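Local structure of restriction endonuclease (Mycobacterium sp., 4F0Q) at residues A[145-148]-A[149-153]; A[136-139]-A[140-144]; A[249-252]-A[253-257]; A[73-77]-A[78-82]. The protein cleaves DNA in a cytosine-methylation-dependent manner, acting as a tetrameric restriction endonuclease. All coordinates share one frame; numbering follows the deposited sequence.

In the fold
Following the chain, interaction 4 (73-82) comes first, a small beta hairpin whose turn reverses the chain. Interaction 2 (136-144) spans the end of helix 130-142 and the two residues after it, and interaction 1 (145-153) follows without a gap as the capped start of helix 147-150. Interaction 3 (249-257) is the end of helix 243-251 and the loop beyond. All four are local and lie in series, so none nests in or crosses another. Space brings them together: interaction 1 touches the other three, through Arg140 and Gly144 of interaction 2, Val249 of interaction 3 and Arg79 of interaction 4. Interactions 1, 2 and 3 also meet the second subunit; the hairpin touches no other chain of the assembly.

Interaction 1 of 4, residues A[145-148]-A[149-153]; sequences TTRE and ERLLA
Thr146 turns OG1 into the angle between its own backbone N and carbonyl carbon (chi1 61°), while Glu149 sends CG back beside its backbone N (chi1 -68°) and then runs on extended. The two side chains therefore pass each other at a slant, with Thr146 OG1 3.3 Å from Glu149 CG. From there OG1 accepts from Glu149 N at 3.2 Å, the N-cap bond of helix 147-150. The Glu149 carboxylate answers in the other direction: OE1 takes Thr145 N at 3.0 Å, approached from above the carboxylate plane. Because this return bond reaches the residue before the N-cap, the pair resembles a capping box without being a classical one. Thr146 O accepts from Arg150 N at 3.2 Å, and the Arg150 guanidinium folds back so that this same oxygen sits 3.2 Å above the centre of one face. The flat group is held at its rim by Gly144 O on NH1, Val249 O on NE and Asn425 O of the second subunit on NH2. Further along, Leu151 N bonds to Arg147 O, with Leu151 CG packed 3.2 Å from that oxygen. Glu149 OE1 also makes a salt bridge with Arg140, and Thr145 OG1 bonds to Ser200 of the second subunit. With a cationic partner on the carboxylate and a backbone N-H bound to it as well, Glu149 is probably stabilised in its ionised form.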
# COMPACT_ATOMS: atom_id res chain seq x y z
N THR A 145 -1.01 22.49 23.12
CA THR A 145 0.43 22.34 22.88
C THR A 145 1.20 21.89 24.12
O THR A 145 2.38 21.56 24.03
CB THR A 145 1.04 23.65 22.36
OG1 THR A 145 0.87 24.69 23.33
CG2 THR A 145 0.38 24.06 21.05
N THR A 146 0.53 21.89 25.27
CA THR A 146 1.15 21.42 26.50
C THR A 146 0.22 20.48 27.26
O THR A 146 -0.97 20.41 26.97
CB THR A 146 1.51 22.59 27.44
OG1 THR A 146 0.33 23.31 27.80
CG2 THR A 146 2.49 23.54 26.77
N ARG A 147 0.79 19.75 28.22
CA ARG A 147 -0.00 18.87 29.07
C ARG A 147 -0.97 19.70 29.90
O ARG A 147 -2.09 19.26 30.20
CB ARG A 147 0.91 18.05 29.98
CG ARG A 147 0.17 17.09 30.90
CD ARG A 147 1.12 16.30 31.78
NE ARG A 147 0.42 15.29 32.56
CZ ARG A 147 -0.14 15.52 33.74
NH1 ARG A 147 -0.08 16.72 34.29
NH2 ARG A 147 -0.76 14.53 34.38
N GLU A 148 -0.54 20.90 30.27
CA GLU A 148 -1.35 21.80 31.08
C GLU A 148 -2.61 22.24 30.35
O GLU A 148 -3.67 22.41 30.97
CB GLU A 148 -0.52 23.02 31.49
CG GLU A 148 -1.08 23.77 32.68
CD GLU A 148 -0.95 22.98 33.97
OE1 GLU A 148 0.04 22.24 34.12
OE2 GLU A 148 -1.85 23.10 34.83
N GLU A 149 -2.50 22.43 29.04
CA GLU A 149 -3.65 22.81 28.23
C GLU A 149 -4.59 21.63 28.01
O GLU A 149 -5.81 21.79 28.01
CB GLU A 149 -3.20 23.39 26.89
CG GLU A 149 -2.49 24.73 27.00
CD GLU A 149 -2.15 25.32 25.64
OE1 GLU A 149 -2.40 24.65 24.62
OE2 GLU A 149 -1.64 26.46 25.60
N ARG A 150 -4.01 20.45 27.83
CA ARG A 150 -4.80 19.24 27.59
C ARG A 150 -5.54 18.78 28.83
O ARG A 150 -6.53 18.05 28.74
CB ARG A 150 -3.90 18.12 27.05
CG ARG A 150 -3.32 18.41 25.67
CD ARG A 150 -2.57 17.22 25.11
NE ARG A 150 -1.34 16.93 25.84
CZ ARG A 150 -0.16 17.49 25.56
NH1 ARG A 150 -0.06 18.36 24.57
NH2 ARG A 150 0.91 17.17 26.27
N LEU A 151 -5.07 19.22 30.00
CA LEU A 151 -5.75 18.93 31.26
C LEU A 151 -7.12 19.59 31.31
O LEU A 151 -8.03 19.11 31.98
CB LEU A 151 -4.90 19.41 32.44
CG LEU A 151 -3.74 18.52 32.89
CD1 LEU A 151 -2.82 19.28 33.83
CD2 LEU A 151 -4.27 17.27 33.56
N LEU A 152 -7.25 20.70 30.58
CA LEU A 152 -8.48 21.49 30.57
C LEU A 152 -9.48 21.00 29.53
O LEU A 152 -10.66 21.33 29.60
CB LEU A 152 -8.16 22.96 30.31
CG LEU A 152 -7.22 23.64 31.31
CD1 LEU A 152 -6.87 25.04 30.84
CD2 LEU A 152 -7.87 23.68 32.68
N ALA A 153 -8.99 20.22 28.57
CA ALA A 153 -9.82 19.74 27.46
C ALA A 153 -11.01 18.92 27.93
O ALA A 153 -10.85 17.89 28.59
CB ALA A 153 -8.98 18.94 26.48

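Interaction 2 of 4, residues A[136-139]-A[140-144]; sequences LEAA and RLHAG
From Leu136 the backbone is helical, weakly bonded over Arg140 to His142, and it leaves the helix at Ala143 and Gly144. Arg140 N bonds to Leu136 O at 2.9 Å, a regular helical step, but at the next position Leu141 N stands 4.0 Å from Glu137 O and turns to Ala138 O. That oxygen is gripped twice: Leu141 N reaches it at 2.9 Å from well above the carbonyl plane, and His142 N, also at 2.9 Å, comes nearly head-on to the carbonyl bond. A weak bond of 3.3 Å from Ala143 N to Ala139 O closes the final turn. His142 places its ring next to the doubly bonded carbonyl, since CG lies beside its own backbone N (chi1 -78°). Its CD2 comes within 3.0 Å of Ala138 O, with the oxygen at the ring edge and near the ring plane, and the same carbon meets Ala138 CB at 4.1 Å. NE2, the ring atom next to CD2, is hydrogen-bonded to Pro154 O, which helps set the ring's rotation. Leu136 and Ala139 pack on Leu187 and Ala138 on Ile184, both of strand 175-193, while His189 of the second subunit touches Leu136 and Ala139. This is a helix C-terminus in which an i+3 bond joins the i+4 pattern, here where helix 130-142 lies against the large curved sheet of the N-terminal, PUA-clan region.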
# COMPACT_ATOMS: atom_id res chain seq x y z
N LEU A 136 -15.31 24.23 18.63
CA LEU A 136 -14.06 24.93 18.33
C LEU A 136 -13.28 25.22 19.61
O LEU A 136 -12.07 24.99 19.68
CB LEU A 136 -14.35 26.23 17.57
CG LEU A 136 -14.76 26.10 16.11
CD1 LEU A 136 -15.27 27.42 15.56
CD2 LEU A 136 -13.60 25.59 15.27
N GLU A 137 -14.00 25.71 20.62
CA GLU A 137 -13.40 25.99 21.92
C GLU A 137 -12.80 24.72 22.53
O GLU A 137 -11.80 24.78 23.24
CB GLU A 137 -14.42 26.61 22.87
CG GLU A 137 -14.77 28.06 22.54
CD GLU A 137 -15.87 28.61 23.43
OE1 GLU A 137 -16.60 27.81 24.05
OE2 GLU A 137 -16.01 29.85 23.50
N ALA A 138 -13.43 23.59 22.25
CA ALA A 138 -12.90 22.30 22.69
C ALA A 138 -11.71 21.89 21.83
O ALA A 138 -10.73 21.35 22.33
CB ALA A 138 -13.98 21.24 22.65
N ALA A 139 -11.81 22.16 20.53
CA ALA A 139 -10.76 21.80 19.58
C ALA A 139 -9.45 22.49 19.92
O ALA A 139 -8.37 21.94 19.69
CB ALA A 139 -11.19 22.14 18.16
N ARG A 140 -9.56 23.70 20.45
CA ARG A 140 -8.39 24.44 20.91
C ARG A 140 -7.61 23.66 21.98
O ARG A 140 -6.38 23.72 22.03
CB ARG A 140 -8.81 25.81 21.45
CG ARG A 140 -7.72 26.57 22.20
CD ARG A 140 -6.53 26.89 21.31
NE ARG A 140 -5.49 27.59 22.05
CZ ARG A 140 -4.50 26.98 22.70
NH1 ARG A 140 -4.41 25.66 22.69
NH2 ARG A 140 -3.60 27.70 23.35
N LEU A 141 -8.33 22.92 22.81
CA LEU A 141 -7.71 22.22 23.94
C LEU A 141 -7.40 20.75 23.64
O LEU A 141 -6.51 20.16 24.27
CB LEU A 141 -8.59 22.33 25.18
CG LEU A 141 -8.73 23.74 25.76
CD1 LEU A 141 -9.67 23.74 26.96
CD2 LEU A 141 -7.36 24.29 26.15
N HIS A 142 -8.12 20.16 22.69
CA HIS A 142 -7.86 18.78 22.29
C HIS A 142 -6.60 18.71 21.42
O HIS A 142 -6.07 17.64 21.16
CB HIS A 142 -9.06 18.20 21.54
CG HIS A 142 -10.17 17.77 22.45
ND1 HIS A 142 -10.56 16.46 22.59
CD2 HIS A 142 -10.98 18.49 23.27
CE1 HIS A 142 -11.56 16.38 23.45
NE2 HIS A 142 -11.83 17.60 23.88
N ALA A 143 -6.14 19.88 20.99
CA ALA A 143 -4.87 19.99 20.30
C ALA A 143 -3.95 20.93 21.08
O ALA A 143 -3.14 21.64 20.50
CB ALA A 143 -5.07 20.50 18.88
N GLY A 144 -4.11 20.91 22.40
CA GLY A 144 -3.30 21.73 23.28
C GLY A 144 -1.82 21.43 23.15
O GLY A 144 -1.41 20.27 23.07

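Interaction 3 of 4, residues A[249-252]-A[253-257]; sequences VRQG and RLAIP
Gly252 O and Ala255 N form the hydrogen bond of this contact, at 3.2 Å and fairly straight (153° at the hydrogen), although the donor stands well above the carbonyl plane. The bond links residues three apart and closes a turn directly after helix 243-251. Around it lie aliphatic carbons. Ala255 CB lies 4.0 Å from Gln251 CB and 3.6 Å from Gly252 O, and Ile256 brings CG1 to 3.7 Å from that same oxygen, which is thus walled by two aliphatic groups as well as bonded. Ile256 can do so because CG1 lies beside its own backbone N (chi1 -54°), and with the chain extended beyond CG1, CD1 comes over one face of the Arg253 guanidinium, 3.9 Å above its plane and toward the rim.

The backbone of Gly252 helps to set these groups in place. Its phi is 100°, the first value to leave the helical range, and with its psi it makes a conformation that would press a beta carbon against the preceding carbonyl oxygen. The chain is thereby redirected, and Arg253 to Ile256 return to helical angles without regular helical bonding. Arg253 N is taken by Asn425 OD1 of the second subunit, and Arg253 O receives Arg313 NH1 of that subunit. From within the turn, Arg253 NH2 reaches Glu185 O of strand 175-193, while Ala255 and Ile256 fold back on Arg247 and Trp248, so the loop lies between the end of helix 243-251, the long sheet strand and the second subunit.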
# COMPACT_ATOMS: atom_id res chain seq x y z
N VAL A 249 -3.32 13.05 27.73
CA VAL A 249 -3.01 14.28 28.45
C VAL A 249 -1.50 14.46 28.54
O VAL A 249 -0.98 15.56 28.31
CB VAL A 249 -3.64 14.29 29.86
CG1 VAL A 249 -2.99 15.35 30.73
CG2 VAL A 249 -5.14 14.53 29.77
N ARG A 250 -0.79 13.38 28.84
CA ARG A 250 0.67 13.44 28.95
C ARG A 250 1.36 13.69 27.60
O ARG A 250 2.18 14.60 27.48
CB ARG A 250 1.22 12.16 29.58
CG ARG A 250 2.72 12.19 29.83
CD ARG A 250 3.24 10.88 30.40
NE ARG A 250 3.22 9.80 29.42
CZ ARG A 250 2.34 8.80 29.42
NH1 ARG A 250 1.40 8.74 30.36
NH2 ARG A 250 2.40 7.86 28.49
N GLN A 251 1.02 12.88 26.60
CA GLN A 251 1.74 12.88 25.33
C GLN A 251 1.16 13.81 24.27
O GLN A 251 1.90 14.49 23.56
CB GLN A 251 1.81 11.45 24.77
CG GLN A 251 2.52 10.47 25.69
CD GLN A 251 2.57 9.07 25.12
OE1 GLN A 251 3.12 8.15 25.73
NE2 GLN A 251 1.98 8.89 23.94
N GLY A 252 -0.17 13.85 24.15
CA GLY A 252 -0.82 14.68 23.16
C GLY A 252 -1.23 13.90 21.93
O GLY A 252 -1.78 12.81 22.03
N ARG A 253 -0.95 14.46 20.75
CA ARG A 253 -1.32 13.83 19.49
C ARG A 253 -0.56 12.53 19.24
O ARG A 253 -0.98 11.70 18.44
CB ARG A 253 -1.10 14.79 18.32
CG ARG A 253 -1.87 16.09 18.42
CD ARG A 253 -2.18 16.65 17.05
NE ARG A 253 -3.01 15.73 16.28
CZ ARG A 253 -4.34 15.68 16.35
NH1 ARG A 253 -4.99 16.50 17.16
NH2 ARG A 253 -5.01 14.81 15.61
N LEU A 254 0.56 12.36 19.94
CA LEU A 254 1.38 11.16 19.79
C LEU A 254 0.68 9.93 20.35
O LEU A 254 0.94 8.81 19.93
CB LEU A 254 2.74 11.36 20.47
CG LEU A 254 3.84 12.09 19.70
CD1 LEU A 254 3.47 13.54 19.39
CD2 LEU A 254 5.15 12.03 20.47
N ALA A 255 -0.21 10.15 21.32
CA ALA A 255 -0.91 9.05 21.98
C ALA A 255 -2.11 8.57 21.18
O ALA A 255 -2.49 7.40 21.25
CB ALA A 255 -1.33 9.47 23.38
N ILE A 256 -2.71 9.49 20.42
CA ILE A 256 -3.93 9.20 19.66
C ILE A 256 -3.90 7.95 18.75
O ILE A 256 -4.86 7.18 18.73
CB ILE A 256 -4.40 10.44 18.85
CG1 ILE A 256 -4.54 11.65 19.79
CG2 ILE A 256 -5.72 10.16 18.15
CD1 ILE A 256 -5.06 12.89 19.10
N PRO A 257 -2.80 7.74 18.00
CA PRO A 257 -2.80 6.54 17.14
C PRO A 257 -2.78 5.21 17.89
O PRO A 257 -2.81 4.16 17.25
CB PRO A 257 -1.50 6.69 16.34
CG PRO A 257 -1.19 8.14 16.37
CD PRO A 257 -1.64 8.60 17.71

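Interaction 4 of 4, residues A[73-77]-A[78-82]; sequences EVVGP and DRSRR
Val74 and Arg81 form the antiparallel hydrogen-bonded pair of a beta hairpin, with Val74 N to Arg81 O at 2.9 Å and Arg81 N to Val74 O at 2.8 Å; Val75 and Ser80 are the adjoining non-hydrogen-bonded pair. Gly76 N adds a bond to Arg79 O, beyond which Pro77 and Asp78 make the turn. On the side of Val75, Ser80 OG turns back to give Val74 O a weak bond. Glu73 stretches across the strand, CG anti to its backbone N (chi1 -166°), and lays CG 3.2 Å from Arg81 O. Its CB sits over one face of the Arg82 guanidinium; the charged groups are nearly parallel (12°) but only near each other, with Glu73 OE1 4.2 Å from Arg82 NH2. The Arg79 guanidinium meets Glu148 of helix 147-150 in a salt bridge, tying the hairpin to the neighbouring helix. Beside Val74, Arg81 runs extended to the body of the chain, where Arg227 O takes NE and Leu232 O takes NH1. Val74 CG1 lies above one face of that guanidinium, and Gly76 CA is 3.9 Å from Arg81 NH1.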
# COMPACT_ATOMS: atom_id res chain seq x y z
N GLU A 73 -19.54 26.55 32.74
CA GLU A 73 -18.12 26.39 33.00
C GLU A 73 -17.78 26.42 34.49
O GLU A 73 -18.31 27.24 35.24
CB GLU A 73 -17.32 27.47 32.25
CG GLU A 73 -15.83 27.19 32.20
CD GLU A 73 -15.09 28.16 31.30
OE1 GLU A 73 -15.68 29.19 30.92
OE2 GLU A 73 -13.91 27.90 30.98
N VAL A 74 -16.89 25.52 34.90
CA VAL A 74 -16.50 25.42 36.31
C VAL A 74 -15.24 26.23 36.60
O VAL A 74 -14.22 26.07 35.94
CB VAL A 74 -16.24 23.95 36.71
CG1 VAL A 74 -15.72 23.87 38.14
CG2 VAL A 74 -17.51 23.13 36.55
N VAL A 75 -15.33 27.10 37.60
CA VAL A 75 -14.17 27.87 38.04
C VAL A 75 -13.40 27.09 39.11
O VAL A 75 -13.84 26.99 40.26
CB VAL A 75 -14.58 29.25 38.60
CG1 VAL A 75 -13.35 30.04 39.02
CG2 VAL A 75 -15.39 30.02 37.57
N GLY A 76 -12.26 26.54 38.72
CA GLY A 76 -11.44 25.77 39.64
C GLY A 76 -10.46 26.64 40.39
O GLY A 76 -10.36 27.84 40.13
N PRO A 77 -9.72 26.05 41.34
CA PRO A 77 -8.70 26.76 42.12
C PRO A 77 -7.59 27.27 41.21
O PRO A 77 -7.16 28.41 41.33
CB PRO A 77 -8.15 25.68 43.06
CG PRO A 77 -9.20 24.62 43.09
CD PRO A 77 -9.81 24.63 41.73
N ASP A 78 -7.14 26.40 40.31
CA ASP A 78 -6.07 26.74 39.38
C ASP A 78 -6.57 27.66 38.27
O ASP A 78 -5.98 28.71 38.01
CB ASP A 78 -5.45 25.47 38.79
CG ASP A 78 -6.49 24.52 38.23
OD1 ASP A 78 -7.67 24.61 38.64
OD2 ASP A 78 -6.13 23.68 37.38
N ARG A 79 -7.65 27.26 37.62
CA ARG A 79 -8.24 28.03 36.52
C ARG A 79 -9.63 27.51 36.18
O ARG A 79 -10.05 26.47 36.68
CB ARG A 79 -7.34 27.96 35.29
CG ARG A 79 -6.99 26.56 34.83
CD ARG A 79 -5.48 26.37 34.78
NE ARG A 79 -5.08 25.34 33.82
CZ ARG A 79 -4.71 24.11 34.15
NH1 ARG A 79 -4.69 23.73 35.42
NH2 ARG A 79 -4.36 23.25 33.20
N SER A 80 -10.33 28.25 35.33
CA SER A 80 -11.66 27.86 34.89
C SER A 80 -11.55 26.77 33.83
O SER A 80 -10.56 26.71 33.10
CB SER A 80 -12.42 29.07 34.34
OG SER A 80 -13.76 28.73 34.04
N ARG A 81 -12.56 25.91 33.75
CA ARG A 81 -12.52 24.78 32.82
C ARG A 81 -13.91 24.28 32.42
O ARG A 81 -14.85 24.33 33.21
CB ARG A 81 -11.71 23.63 33.42
CG ARG A 81 -12.38 22.96 34.60
CD ARG A 81 -11.62 21.74 35.08
NE ARG A 81 -12.30 21.06 36.17
CZ ARG A 81 -12.14 21.38 37.46
NH1 ARG A 81 -11.33 22.36 37.80
NH2 ARG A 81 -12.80 20.71 38.39
N ARG A 82 -14.02 23.79 31.20
CA ARG A 82 -15.23 23.13 30.73
C ARG A 82 -15.18 21.66 31.11
O ARG A 82 -14.27 20.94 30.70
CB ARG A 82 -15.38 23.29 29.22
CG ARG A 82 -16.76 22.94 28.69
CD ARG A 82 -17.75 24.07 28.95
NE ARG A 82 -17.34 25.31 28.30
CZ ARG A 82 -18.09 26.41 28.25
NH1 ARG A 82 -19.30 26.42 28.80
NH2 ARG A 82 -17.63 27.50 27.65